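Putative pyridoxal phosphate-dependent transferase (Clostridium difficile, PDB 4DQ6) binds pyridoxal-5'-phosphate and belongs to the class I and II aminotransferase family, but its precise function has not been established. Local coordinates at residues N56-Q60 with E61-Y65; K271-N274 with C275-V279; V12-N16 with N17-K21; E289-L292 with E293-E297; V77-Y81 with R82-W86. All blocks are in the same frame, centred on the assembly; numbering follows the deposited sequence. Where two conformers were deposited one is given.

Only contact 2 is wholly buried, and polar cap bonds organise it beside the second subunit. Contacts 1 and 3 are partly buried turns that meet each other only between subunits: Asn-17 of one chain bonds to Gln-60 and Ile-62 of the other. Within one chain, Arg-57 of contact 1 packs on Cys-275, Phe-276 and Val-279 of contact 2, which joins the end of helix 48-58 to the start of helix 275-287. Contacts 4 and 5 lie away from the dimer interface and rely more on aromatic and aliphatic packing. They are tied together where Glu-289 and Glu-293 form salt bridges with Arg-83, and where Leu-292 packs on Trp-79.

Contact 1. Residues N56-Q60 with E61-Y65; sequences NRLEQ and EIYGY. With PLP (pyridoxal-5'-phosphate), chain F.
Bent at its second torsion (chi2 57°), the side chain of Arg-57 swings forward to the carbonyl of Ile-62, while a first torsion of -43° turns the ring of Tyr-63 back toward the helix and the carbonyl of Leu-58. The arginine holds one oxygen end-on with two nitrogens: NH1 lies 3.0 Å and NH2 2.9 Å from Ile-62 O, which sits near the guanidinium plane. Asn-17 of the second subunit also donates to this oxygen, giving it three donors. Guanidinium and phenol slide past each other in opposite directions, their planes 14° apart, with Arg-57 NH1 3.7 Å from Tyr-63 CD1. Here helix 48-58 runs out into a type I beta turn from Leu-58 to Glu-61, and Glu-61 takes the positive phi that breaks the helical path. Leu-58 O thus lacks a continuing helix and is satisfied otherwise: Tyr-63 OH donates to it at 2.7 Å on a lone pair in the carbonyl plane, and Glu-61 N at 3.0 Å from above that plane. A tyrosine suits the place because its length carries a hydroxyl to a buried carbonyl while its ring packs beside Arg-57 and on Leu-54 of the second subunit. Glu-61 pairs with Lys-45 of the second subunit. Farther along, Tyr-65 OH lies 3.3 Å from O1P of a pyridoxal-5'-phosphate, at best a weak bond, since its proton has another acceptor within reach.

Contact 2. Residues K271-N274 with C275-V279; sequences KRNN and CFSLV
This is an N-cap, a local contact in which Asn-274 closes the start of helix 275-287, buried where the two subunits of this class I and II aminotransferase family member meet. The first turn of a helix has backbone N-H groups with no preceding carbonyl to receive them, and the short amide of asparagine can fold back to meet them. With chi1 at 71°, Asn-274 CG stands between its own backbone N and carbonyl carbon, which places OD1 2.9 Å from Ser-277 N. That bond is nearly straight (173° at the hydrogen), although the donor lies above the side-chain carbonyl plane. Phe-276 N reaches the same OD1 more weakly. Asn-274 ND2 donates to Leu-245 O, which fixes the flip of the amide. Leu-278 N, 3.2 Å from Asn-274 O, makes the first regular helical bond. Asn-273 adds a second brace: its OD1 is held by Arg-68, its ND2 also has Tyr-72 OH as a partner, and its flat end crosses Leu-278 at about a right angle, CG lying 3.9 Å from CD1. Ser-277 is small enough to fit beside both asparagines; its OG also bonds to Gln-246 O and accepts from Asn-273 ND2 at 2.9 Å, close to the amide plane.

Contact 3. Residues V12-N16 with N17-K21; sequences VDRSN and NFSSK
Arg-14 and Asn-17 meet along nearly the whole arginine side chain. Its CB lies 3.8 Å from Asn-17 CB, and CG and CD then run past Asn-17 OD1. The chain bends at chi3 (82°), which brings NE back to that same oxygen: the NE bond to OD1 is 2.9 Å long, almost straight at 173°, and within the guanidinium plane. Farther out, CZ lies beneath Ser-19 OG, which rests over the centre of one guanidinium face, 3.4 Å from CZ. This is packing and not a hydrogen bond, because the hydroxyl stands over the plane and the N-H groups point along it; Ser-19 OG instead caps Trp-22 N. NH2 donates at 3.0 Å to a water at the guanidinium edge, itself 2.7 Å from Asn-17 OD1. NH1 packs against CD of Lys-21 and forms salt bridges with Asp-41 and Asp-43. The extended Lys-21 also reaches Asp-43, and the shared aspartate probably offsets the like charges of Arg-14 NH1 and Lys-21 NZ, 4.6 Å apart. Asparagine suits position 17 because its amide faces two ways: OD1 accepts from Arg-14, and ND2 donates across the interface to Gln-60 OE1 of the second subunit. Asn-17 N also bonds to Arg-14 O, 3.1 Å away, and a second water joins Arg-14 O to Ser-19 N. The arrangement is a type I beta turn, Arg-14 to Asn-17, leading into the Ser-19 N-cap of helix 20-23, in an N-terminal segment that packs against the partner subunit.

Contact 4. Residues E289-L292 with E293-E297; sequences ESWL and ESFLE
Trp-291 carries Phe-295 CB on one face of its indole, in a CH-pi contact with CB 4.1 Å from the centroid of the six-membered ring and 12° off its normal. Beyond CB the phenyl ring runs nearly parallel to the indole (planes 6° apart), but it is slid aside, with centroids 5.5 Å apart, and the two rings barely overlap. Tyr-6 meets the indole edge-to-face, and Phe-8 packs obliquely against it. Leu-292 CD1 approaches the phenyl ring from an oblique direction, 4.2 Å from CD2 of Phe-295, and also touches Leu-296 CG at 3.9 Å. These pairs are the i to i+3 and i to i+4 neighbours of the first turns of helix 289-313, whose backbone bonds include Phe-295 N to Trp-291 O at 2.8 Å. The helix is amphipathic: its inner side carries Trp-291, Phe-295 and Leu-292, with Leu-296 at its margin, and Leu-292 packs on Trp-79 and Arg-83 of helix 70-84. Glu-289 and Glu-293, one turn apart, stand more toward solvent, their OE2 atoms 4.9 Å from each other. Both carboxylates are bridged by Arg-83, which probably offsets their mutual repulsion. Ser-294, small and polar, fits close to the N-terminal residues, and in the conformer given its hydroxyl has a partner in Met-4 O.

Contact 5. Residues V77-Y81 with R82-W86; sequences VNWLY and RRHNW
Leu-80 O accepts two backbone donors from opposite faces of its carbonyl plane, His-84 N at 3.1 Å and Trp-86 N at 3.2 Å, as helix 70-84 ends and Asn-85 takes positive phi. Asparagine adopts that conformation more readily than most residues. Its N also bonds to Tyr-81 O, and a water links Tyr-81 O to Asn-85 OD1, which lies 3.5 Å from CE1 of the Tyr-81 ring. One turn back, Trp-79 meets two arginines, one over a face and one at the edge. With chi1 at -53°, CG of Arg-83 sits above the centre of one face, 3.6 Å from the centroid of the six-membered ring of Trp-79; bends at chi2 and chi3 then keep CD and NE along the ring. Its guanidinium runs nearly flat to the indole, 22° from its plane. Arg-82 comes from another direction, with NH2 at the indole edge, 3.4 Å from Trp-79 CE3; the carbonyl of Tyr-285 and the carboxylate of Glu-289 hold this nitrogen. The indole NE1 is spoken for by Asp-208. A tryptophan thus offers a broad apolar face to arginine methylenes and still gives its N-H a partner. Leu-80 points inward, its CD2 3.9 Å from His-84 CD2 at the imidazole edge, and its CD1 3.9 Å from Trp-86 CZ3. From there Leu-80 and Trp-86 pack on strands 230-234 and 248-251 of the seven-stranded mixed sheet, while the arginine side of the turn faces helix 289-313.

Contact 1. Residues N56-Q60 with E61-Y65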
# COMPACT_ATOMS: atom_id res chain seq x y z
N ASN A 56 -3.67 16.97 -13.26
CA ASN A 56 -4.58 17.82 -12.52
C ASN A 56 -4.40 17.63 -11.02
O ASN A 56 -4.32 18.59 -10.27
CB ASN A 56 -6.03 17.55 -12.96
CG ASN A 56 -7.01 18.35 -12.18
OD1 ASN A 56 -7.27 19.50 -12.48
ND2 ASN A 56 -7.54 17.75 -11.10
N ARG A 57 -4.26 16.37 -10.61
CA ARG A 57 -4.07 16.13 -9.18
C ARG A 57 -2.71 16.70 -8.69
O ARG A 57 -2.57 17.23 -7.60
CB ARG A 57 -4.18 14.65 -8.87
CG ARG A 57 -4.09 14.27 -7.36
CD ARG A 57 -5.14 14.96 -6.50
NE ARG A 57 -4.91 14.71 -5.07
CZ ARG A 57 -3.98 15.33 -4.35
NH1 ARG A 57 -3.18 16.28 -4.93
NH2 ARG A 57 -3.86 15.09 -3.06
N LEU A 58 -1.66 16.44 -9.46
CA LEU A 58 -0.30 16.93 -9.15
C LEU A 58 -0.32 18.43 -8.96
O LEU A 58 0.26 18.95 -8.00
CB LEU A 58 0.67 16.47 -10.24
CG LEU A 58 2.17 16.69 -9.96
CD1 LEU A 58 2.99 15.74 -10.84
CD2 LEU A 58 2.52 18.13 -10.09
N GLU A 59 -0.99 19.18 -9.87
CA GLU A 59 -0.98 20.62 -9.80
C GLU A 59 -1.72 21.25 -8.61
O GLU A 59 -1.63 22.43 -8.33
CB GLU A 59 -1.50 21.20 -11.14
CG GLU A 59 -0.53 20.91 -12.28
CD GLU A 59 -1.05 21.35 -13.64
OE1 GLU A 59 -2.28 21.22 -13.91
OE2 GLU A 59 -0.22 21.82 -14.48
N GLN A 60 -2.43 20.45 -7.84
CA GLN A 60 -2.96 20.93 -6.55
C GLN A 60 -1.88 21.14 -5.51
O GLN A 60 -2.07 21.92 -4.57
CB GLN A 60 -4.03 19.98 -6.02
CG GLN A 60 -5.26 19.86 -6.94
CD GLN A 60 -6.29 18.82 -6.49
OE1 GLN A 60 -6.06 18.01 -5.55
NE2 GLN A 60 -7.43 18.81 -7.16
N GLU A 61 -0.78 20.37 -5.59
CA GLU A 61 0.47 20.64 -4.87
C GLU A 61 0.41 20.30 -3.38
O GLU A 61 1.34 20.62 -2.65
CB GLU A 61 0.98 22.07 -5.11
CG GLU A 61 1.41 22.22 -6.58
CD GLU A 61 2.09 23.53 -6.95
OE1 GLU A 61 1.75 24.57 -6.39
OE2 GLU A 61 2.95 23.50 -7.86
N ILE A 62 -0.68 19.66 -2.97
CA ILE A 62 -0.80 19.12 -1.58
C ILE A 62 -1.15 17.66 -1.66
O ILE A 62 -2.08 17.27 -2.36
CB ILE A 62 -1.82 19.92 -0.76
CG1 ILE A 62 -1.39 21.37 -0.69
CG2 ILE A 62 -2.02 19.19 0.60
CD1 ILE A 62 -2.37 22.30 0.02
N TYR A 63 -0.38 16.86 -0.95
CA TYR A 63 -0.47 15.38 -1.05
C TYR A 63 -0.68 14.68 0.28
O TYR A 63 0.13 13.85 0.65
CB TYR A 63 0.76 14.82 -1.78
CG TYR A 63 1.12 15.66 -2.97
CD1 TYR A 63 0.32 15.63 -4.11
CD2 TYR A 63 2.28 16.37 -2.99
CE1 TYR A 63 0.58 16.42 -5.22
CE2 TYR A 63 2.59 17.17 -4.09
CZ TYR A 63 1.76 17.16 -5.21
OH TYR A 63 2.11 18.01 -6.29
N GLY A 64 -1.71 15.09 1.00
CA GLY A 64 -2.03 14.52 2.31
C GLY A 64 -2.97 13.36 2.26
O GLY A 64 -3.19 12.74 1.23
N TYR A 65 -3.53 13.02 3.43
CA TYR A 65 -4.38 11.80 3.51
C TYR A 65 -5.59 11.97 2.61
O TYR A 65 -6.27 13.01 2.58
CB TYR A 65 -4.84 11.66 4.93
CG TYR A 65 -3.76 11.22 5.89
CD1 TYR A 65 -3.24 9.98 5.84
CD2 TYR A 65 -3.27 12.11 6.86
CE1 TYR A 65 -2.25 9.55 6.74
CE2 TYR A 65 -2.26 11.71 7.73
CZ TYR A 65 -1.75 10.46 7.66
OH TYR A 65 -0.76 10.03 8.52
N1 PLP F . 2.69 7.35 14.12
C2 PLP F . 2.41 8.50 14.79
C2A PLP F . 2.84 8.87 16.17
C3 PLP F . 1.64 9.51 14.08
O3 PLP F . 1.35 10.62 14.70
C4 PLP F . 1.18 9.26 12.73
C4A PLP F . 0.37 10.30 11.99
C5 PLP F . 1.58 7.99 12.14
C6 PLP F . 2.31 7.06 12.89
C5A PLP F . 1.13 7.75 10.75
O4P PLP F . 1.09 6.37 10.60
P PLP F . 0.96 5.78 9.09
O1P PLP F . -0.06 6.77 8.47
O2P PLP F . 2.30 6.07 8.43
O3P PLP F . 0.47 4.26 9.45

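Contact 2. Residues K271-N274 with C275-V279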
# COMPACT_ATOMS: atom_id res chain seq x y z
N LYS A 271 -6.04 1.17 4.31
CA LYS A 271 -7.40 1.59 4.09
C LYS A 271 -7.54 2.59 2.97
O LYS A 271 -8.56 2.60 2.31
CB LYS A 271 -8.01 2.23 5.33
CG LYS A 271 -7.93 1.35 6.54
CD LYS A 271 -8.78 0.07 6.44
CE LYS A 271 -10.20 0.21 6.87
NZ LYS A 271 -10.90 -1.13 6.89
N ARG A 272 -6.53 3.46 2.79
CA ARG A 272 -6.67 4.58 1.83
C ARG A 272 -5.93 4.34 0.53
O ARG A 272 -4.81 3.81 0.52
CB ARG A 272 -6.15 5.89 2.46
CG ARG A 272 -6.81 6.34 3.74
CD ARG A 272 -6.42 7.74 4.19
NE ARG A 272 -7.18 8.11 5.36
CZ ARG A 272 -8.44 8.53 5.36
NH1 ARG A 272 -9.13 8.69 4.24
NH2 ARG A 272 -9.02 8.78 6.51
N ASN A 273 -6.50 4.84 -0.59
CA ASN A 273 -5.78 4.97 -1.85
C ASN A 273 -4.71 6.03 -1.64
O ASN A 273 -4.91 6.97 -0.85
CB ASN A 273 -6.69 5.50 -2.96
CG ASN A 273 -7.69 4.47 -3.48
OD1 ASN A 273 -8.66 4.14 -2.80
ND2 ASN A 273 -7.45 3.98 -4.69
N ASN A 274 -3.58 5.89 -2.32
CA ASN A 274 -2.68 7.06 -2.48
C ASN A 274 -3.38 8.04 -3.41
O ASN A 274 -4.32 7.73 -4.11
CB ASN A 274 -1.26 6.67 -2.93
CG ASN A 274 -1.21 6.21 -4.38
OD1 ASN A 274 -1.43 7.04 -5.27
ND2 ASN A 274 -0.89 4.93 -4.64
N CYS A 275 -2.94 9.26 -3.34
CA CYS A 275 -3.72 10.30 -3.99
C CYS A 275 -3.78 10.13 -5.49
O CYS A 275 -4.72 10.65 -6.13
CB CYS A 275 -3.20 11.67 -3.63
SG CYS A 275 -1.50 12.02 -3.97
N PHE A 276 -2.77 9.49 -6.06
CA PHE A 276 -2.71 9.35 -7.52
C PHE A 276 -3.52 8.16 -8.01
O PHE A 276 -4.19 8.21 -9.03
CB PHE A 276 -1.27 9.36 -8.00
CG PHE A 276 -0.61 10.70 -7.87
CD1 PHE A 276 -1.10 11.77 -8.61
CD2 PHE A 276 0.51 10.95 -7.05
CE1 PHE A 276 -0.51 13.03 -8.56
CE2 PHE A 276 1.08 12.25 -6.96
CZ PHE A 276 0.57 13.29 -7.76
N SER A 277 -3.43 7.04 -7.32
CA SER A 277 -4.28 5.92 -7.59
C SER A 277 -5.77 6.29 -7.60
O SER A 277 -6.55 5.82 -8.44
CB SER A 277 -3.98 4.86 -6.49
OG SER A 277 -4.96 3.95 -6.26
N LEU A 278 -6.16 7.13 -6.65
CA LEU A 278 -7.56 7.52 -6.54
C LEU A 278 -8.07 8.13 -7.83
O LEU A 278 -9.11 7.72 -8.39
CB LEU A 278 -7.77 8.57 -5.46
CG LEU A 278 -9.23 8.83 -5.15
CD1 LEU A 278 -9.69 7.78 -4.12
CD2 LEU A 278 -9.44 10.23 -4.59
N VAL A 279 -7.33 9.10 -8.32
CA VAL A 279 -7.80 9.83 -9.51
C VAL A 279 -7.62 9.05 -10.79
O VAL A 279 -8.46 9.13 -11.69
CB VAL A 279 -7.19 11.26 -9.65
CG1 VAL A 279 -7.48 12.15 -8.43
CG2 VAL A 279 -5.73 11.18 -10.04

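Contact 3. Residues V12-N16 with N17-K21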
# COMPACT_ATOMS: atom_id res chain seq x y z
N VAL A 12 9.12 3.69 -26.39
CA VAL A 12 9.23 4.51 -25.16
C VAL A 12 10.25 3.81 -24.25
O VAL A 12 9.95 2.83 -23.57
CB VAL A 12 7.87 4.78 -24.44
CG1 VAL A 12 7.96 6.03 -23.57
CG2 VAL A 12 6.71 4.98 -25.42
N ASP A 13 11.48 4.30 -24.30
CA ASP A 13 12.55 3.70 -23.55
C ASP A 13 12.20 3.91 -22.08
O ASP A 13 11.72 4.96 -21.65
CB ASP A 13 13.90 4.32 -23.95
CG ASP A 13 15.07 3.82 -23.08
OD1 ASP A 13 15.51 2.65 -23.25
OD2 ASP A 13 15.54 4.63 -22.26
N ARG A 14 12.34 2.84 -21.33
CA ARG A 14 12.01 2.88 -19.92
C ARG A 14 13.23 2.71 -19.05
O ARG A 14 13.12 2.47 -17.85
CB ARG A 14 11.00 1.82 -19.61
CG ARG A 14 9.61 2.09 -20.11
CD ARG A 14 8.76 0.86 -19.88
NE ARG A 14 8.26 0.79 -18.51
CZ ARG A 14 7.63 -0.27 -18.00
NH1 ARG A 14 7.49 -1.37 -18.74
NH2 ARG A 14 7.15 -0.27 -16.75
N SER A 15 14.42 2.89 -19.63
CA SER A 15 15.67 2.79 -18.87
C SER A 15 15.71 3.80 -17.70
O SER A 15 16.44 3.53 -16.76
CB SER A 15 16.88 3.03 -19.80
OG SER A 15 16.92 4.41 -20.11
N ASN A 16 15.01 4.94 -17.79
CA ASN A 16 14.92 6.03 -16.81
C ASN A 16 13.67 5.99 -15.90
O ASN A 16 13.44 6.89 -15.08
CB ASN A 16 14.92 7.41 -17.54
CG ASN A 16 13.62 7.71 -18.34
OD1 ASN A 16 12.87 6.81 -18.76
ND2 ASN A 16 13.39 9.01 -18.61
N ASN A 17 12.82 5.00 -16.13
CA ASN A 17 11.42 4.93 -15.64
C ASN A 17 11.30 4.05 -14.37
O ASN A 17 10.17 3.72 -14.02
CB ASN A 17 10.60 4.39 -16.85
CG ASN A 17 9.10 4.27 -16.65
OD1 ASN A 17 8.53 3.19 -16.91
ND2 ASN A 17 8.42 5.35 -16.28
N PHE A 18 12.42 3.68 -13.72
CA PHE A 18 12.35 2.97 -12.44
C PHE A 18 11.47 1.72 -12.59
O PHE A 18 10.64 1.38 -11.73
CB PHE A 18 11.76 3.89 -11.34
CG PHE A 18 12.47 5.24 -11.21
CD1 PHE A 18 13.67 5.31 -10.54
CD2 PHE A 18 11.95 6.40 -11.77
CE1 PHE A 18 14.34 6.51 -10.40
CE2 PHE A 18 12.62 7.63 -11.65
CZ PHE A 18 13.83 7.68 -10.95
N SER A 19 11.69 1.00 -13.70
CA SER A 19 10.85 -0.10 -14.10
C SER A 19 11.48 -1.42 -13.68
O SER A 19 12.62 -1.69 -14.05
CB SER A 19 10.72 -0.12 -15.62
OG SER A 19 10.16 -1.37 -16.08
N SER A 20 10.77 -2.22 -12.90
CA SER A 20 11.29 -3.54 -12.55
C SER A 20 11.49 -4.45 -13.79
O SER A 20 12.47 -5.14 -13.89
CB SER A 20 10.42 -4.22 -11.53
OG SER A 20 9.12 -4.39 -12.01
N LYS A 21 10.58 -4.31 -14.76
CA LYS A 21 10.71 -5.06 -16.01
C LYS A 21 12.07 -4.81 -16.70
O LYS A 21 12.73 -5.74 -17.20
CB LYS A 21 9.55 -4.70 -16.94
CG LYS A 21 9.48 -5.51 -18.24
CD LYS A 21 8.28 -4.99 -19.08
CE LYS A 21 7.93 -5.85 -20.28
NZ LYS A 21 6.75 -5.28 -21.02
O HOH W 1 6.97 2.12 -15.01
O HOH W 2 13.91 1.30 -15.50
O HOH W 3 15.31 3.82 -14.01

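Contact 4. Residues E289-L292 with E293-E297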
# COMPACT_ATOMS: atom_id res chain seq x y z
N GLU A 289 -12.29 3.90 -21.98
CA GLU A 289 -12.84 2.89 -22.86
C GLU A 289 -12.30 2.95 -24.31
O GLU A 289 -11.95 1.90 -24.88
CB GLU A 289 -14.35 2.91 -22.84
CG GLU A 289 -15.03 1.68 -23.41
CD GLU A 289 -16.53 1.60 -23.02
OE1 GLU A 289 -17.02 2.50 -22.30
OE2 GLU A 289 -17.17 0.63 -23.44
N SER A 290 -12.19 4.15 -24.88
CA SER A 290 -11.73 4.26 -26.25
C SER A 290 -10.26 3.82 -26.39
O SER A 290 -9.91 3.11 -27.33
CB SER A 290 -11.98 5.65 -26.81
OG SER A 290 -13.37 5.82 -27.05
N TRP A 291 -9.42 4.23 -25.46
CA TRP A 291 -8.05 3.71 -25.38
C TRP A 291 -8.01 2.21 -25.24
O TRP A 291 -7.25 1.55 -25.98
CB TRP A 291 -7.26 4.42 -24.28
CG TRP A 291 -5.85 3.99 -24.23
CD1 TRP A 291 -4.72 4.57 -24.86
CD2 TRP A 291 -5.33 2.81 -23.51
NE1 TRP A 291 -3.60 3.86 -24.55
CE2 TRP A 291 -3.89 2.79 -23.77
CE3 TRP A 291 -5.89 1.81 -22.72
CZ2 TRP A 291 -3.07 1.84 -23.24
CZ3 TRP A 291 -5.05 0.86 -22.19
CH2 TRP A 291 -3.66 0.85 -22.46
N LEU A 292 -8.84 1.64 -24.35
CA LEU A 292 -8.84 0.24 -24.20
C LEU A 292 -9.24 -0.52 -25.50
O LEU A 292 -8.57 -1.47 -25.88
CB LEU A 292 -9.75 -0.18 -23.05
CG LEU A 292 -9.96 -1.67 -22.96
CD1 LEU A 292 -8.69 -2.47 -22.63
CD2 LEU A 292 -10.97 -2.00 -21.85
N GLU A 293 -10.24 -0.03 -26.22
CA GLU A 293 -10.67 -0.72 -27.43
C GLU A 293 -9.52 -0.66 -28.47
O GLU A 293 -9.25 -1.64 -29.19
CB GLU A 293 -11.99 -0.16 -27.96
CG GLU A 293 -13.19 -0.46 -27.08
CD GLU A 293 -13.55 -1.93 -26.93
OE1 GLU A 293 -13.31 -2.75 -27.86
OE2 GLU A 293 -14.11 -2.32 -25.87
N SER A 294 -8.83 0.47 -28.54
CA SER A 294 -7.71 0.65 -29.48
C SER A 294 -6.54 -0.24 -29.10
O SER A 294 -5.95 -0.86 -29.97
CB SER A 294 -7.27 2.10 -29.56
OG SER A 294 -6.35 2.40 -30.65
N PHE A 295 -6.25 -0.38 -27.78
CA PHE A 295 -5.19 -1.22 -27.31
C PHE A 295 -5.54 -2.67 -27.69
O PHE A 295 -4.66 -3.40 -28.15
CB PHE A 295 -5.06 -1.15 -25.76
CG PHE A 295 -4.34 -2.32 -25.16
CD1 PHE A 295 -2.99 -2.42 -25.27
CD2 PHE A 295 -5.01 -3.34 -24.51
CE1 PHE A 295 -2.30 -3.49 -24.75
CE2 PHE A 295 -4.32 -4.40 -23.96
CZ PHE A 295 -2.99 -4.51 -24.07
N LEU A 296 -6.80 -3.08 -27.54
CA LEU A 296 -7.16 -4.48 -27.80
C LEU A 296 -7.03 -4.82 -29.27
O LEU A 296 -6.65 -5.93 -29.65
CB LEU A 296 -8.53 -4.78 -27.27
CG LEU A 296 -8.73 -4.86 -25.75
CD1 LEU A 296 -10.21 -4.92 -25.47
CD2 LEU A 296 -7.99 -6.05 -25.10
N GLU A 297 -7.29 -3.85 -30.13
CA GLU A 297 -7.01 -4.05 -31.58
C GLU A 297 -5.50 -4.21 -31.90
O GLU A 297 -5.09 -5.09 -32.64
CB GLU A 297 -7.59 -2.88 -32.35
CG GLU A 297 -9.08 -2.96 -32.44
CD GLU A 297 -9.56 -3.84 -33.60
OE1 GLU A 297 -8.70 -4.37 -34.35
OE2 GLU A 297 -10.80 -4.01 -33.75

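Contact 5. Residues V77-Y81 with R82-W86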
# COMPACT_ATOMS: atom_id res chain seq x y z
N VAL A 77 -18.59 0.41 -10.23
CA VAL A 77 -19.91 -0.20 -10.41
C VAL A 77 -20.35 -0.02 -11.86
O VAL A 77 -20.83 -0.93 -12.49
CB VAL A 77 -20.96 0.42 -9.45
CG1 VAL A 77 -22.38 -0.04 -9.81
CG2 VAL A 77 -20.60 0.08 -8.00
N ASN A 78 -20.18 1.18 -12.40
CA ASN A 78 -20.59 1.45 -13.77
C ASN A 78 -19.81 0.71 -14.80
O ASN A 78 -20.36 0.21 -15.76
CB ASN A 78 -20.54 2.97 -14.02
CG ASN A 78 -21.58 3.70 -13.20
OD1 ASN A 78 -22.59 3.08 -12.73
ND2 ASN A 78 -21.37 5.00 -12.97
N TRP A 79 -18.50 0.58 -14.61
CA TRP A 79 -17.68 -0.31 -15.47
C TRP A 79 -18.15 -1.73 -15.50
O TRP A 79 -18.33 -2.35 -16.54
CB TRP A 79 -16.25 -0.27 -14.97
CG TRP A 79 -15.29 -0.97 -15.88
CD1 TRP A 79 -14.67 -2.20 -15.70
CD2 TRP A 79 -14.66 -0.41 -17.08
NE1 TRP A 79 -13.81 -2.46 -16.72
CE2 TRP A 79 -13.74 -1.40 -17.57
CE3 TRP A 79 -14.82 0.78 -17.81
CZ2 TRP A 79 -12.99 -1.19 -18.74
CZ3 TRP A 79 -14.03 0.99 -18.93
CH2 TRP A 79 -13.16 -0.00 -19.40
N LEU A 80 -18.37 -2.32 -14.33
CA LEU A 80 -18.71 -3.71 -14.30
C LEU A 80 -20.07 -3.95 -14.99
O LEU A 80 -20.27 -4.99 -15.62
CB LEU A 80 -18.76 -4.22 -12.86
CG LEU A 80 -17.45 -4.25 -12.09
CD1 LEU A 80 -17.57 -4.85 -10.67
CD2 LEU A 80 -16.32 -4.84 -12.85
N TYR A 81 -21.02 -3.04 -14.82
CA TYR A 81 -22.25 -3.18 -15.58
C TYR A 81 -22.09 -2.98 -17.09
O TYR A 81 -22.54 -3.81 -17.86
CB TYR A 81 -23.39 -2.30 -15.05
CG TYR A 81 -24.67 -2.66 -15.75
CD1 TYR A 81 -25.32 -3.84 -15.46
CD2 TYR A 81 -25.16 -1.88 -16.77
CE1 TYR A 81 -26.46 -4.21 -16.13
CE2 TYR A 81 -26.30 -2.24 -17.44
CZ TYR A 81 -26.94 -3.40 -17.12
OH TYR A 81 -28.06 -3.75 -17.82
N ARG A 82 -21.40 -1.92 -17.49
CA ARG A 82 -21.26 -1.58 -18.92
C ARG A 82 -20.52 -2.65 -19.68
O ARG A 82 -20.88 -3.01 -20.78
CB ARG A 82 -20.34 -0.37 -19.12
CG ARG A 82 -20.70 0.94 -18.49
CD ARG A 82 -20.37 2.05 -19.48
NE ARG A 82 -18.97 2.38 -19.71
CZ ARG A 82 -18.12 2.83 -18.79
NH1 ARG A 82 -18.48 2.91 -17.52
NH2 ARG A 82 -16.90 3.17 -19.13
N ARG A 83 -19.43 -3.08 -19.08
CA ARG A 83 -18.52 -3.99 -19.74
C ARG A 83 -18.87 -5.45 -19.59
O ARG A 83 -18.66 -6.22 -20.50
CB ARG A 83 -17.09 -3.75 -19.27
CG ARG A 83 -16.62 -2.30 -19.39
CD ARG A 83 -16.33 -1.88 -20.82
NE ARG A 83 -15.35 -2.74 -21.49
CZ ARG A 83 -15.03 -2.62 -22.77
NH1 ARG A 83 -15.60 -1.70 -23.52
NH2 ARG A 83 -14.12 -3.42 -23.31
N HIS A 84 -19.40 -5.83 -18.43
CA HIS A 84 -19.59 -7.26 -18.14
C HIS A 84 -21.01 -7.62 -17.87
O HIS A 84 -21.30 -8.79 -17.59
CB HIS A 84 -18.76 -7.68 -16.97
CG HIS A 84 -17.32 -7.32 -17.10
ND1 HIS A 84 -16.58 -7.70 -18.17
CD2 HIS A 84 -16.47 -6.66 -16.26
CE1 HIS A 84 -15.33 -7.24 -18.03
NE2 HIS A 84 -15.27 -6.59 -16.86
N ASN A 85 -21.92 -6.67 -17.92
CA ASN A 85 -23.33 -6.92 -17.59
C ASN A 85 -23.48 -7.53 -16.20
O ASN A 85 -24.38 -8.35 -15.96
CB ASN A 85 -23.97 -7.84 -18.64
CG ASN A 85 -25.44 -7.57 -18.82
OD1 ASN A 85 -25.93 -6.41 -18.77
ND2 ASN A 85 -26.20 -8.65 -19.06
N TRP A 86 -22.68 -7.07 -15.27
CA TRP A 86 -22.71 -7.54 -13.90
C TRP A 86 -23.08 -6.36 -13.03
O TRP A 86 -22.30 -5.39 -12.93
CB TRP A 86 -21.35 -8.09 -13.54
CG TRP A 86 -21.30 -8.65 -12.17
CD1 TRP A 86 -22.33 -9.18 -11.43
CD2 TRP A 86 -20.12 -8.79 -11.36
NE1 TRP A 86 -21.87 -9.60 -10.20
CE2 TRP A 86 -20.53 -9.42 -10.13
CE3 TRP A 86 -18.78 -8.47 -11.54
CZ2 TRP A 86 -19.64 -9.63 -9.10
CZ3 TRP A 86 -17.89 -8.71 -10.49
CH2 TRP A 86 -18.32 -9.31 -9.34
O HOH W 4 -22.34 -3.01 -11.58
O HOH W 5 -24.41 -4.31 -19.84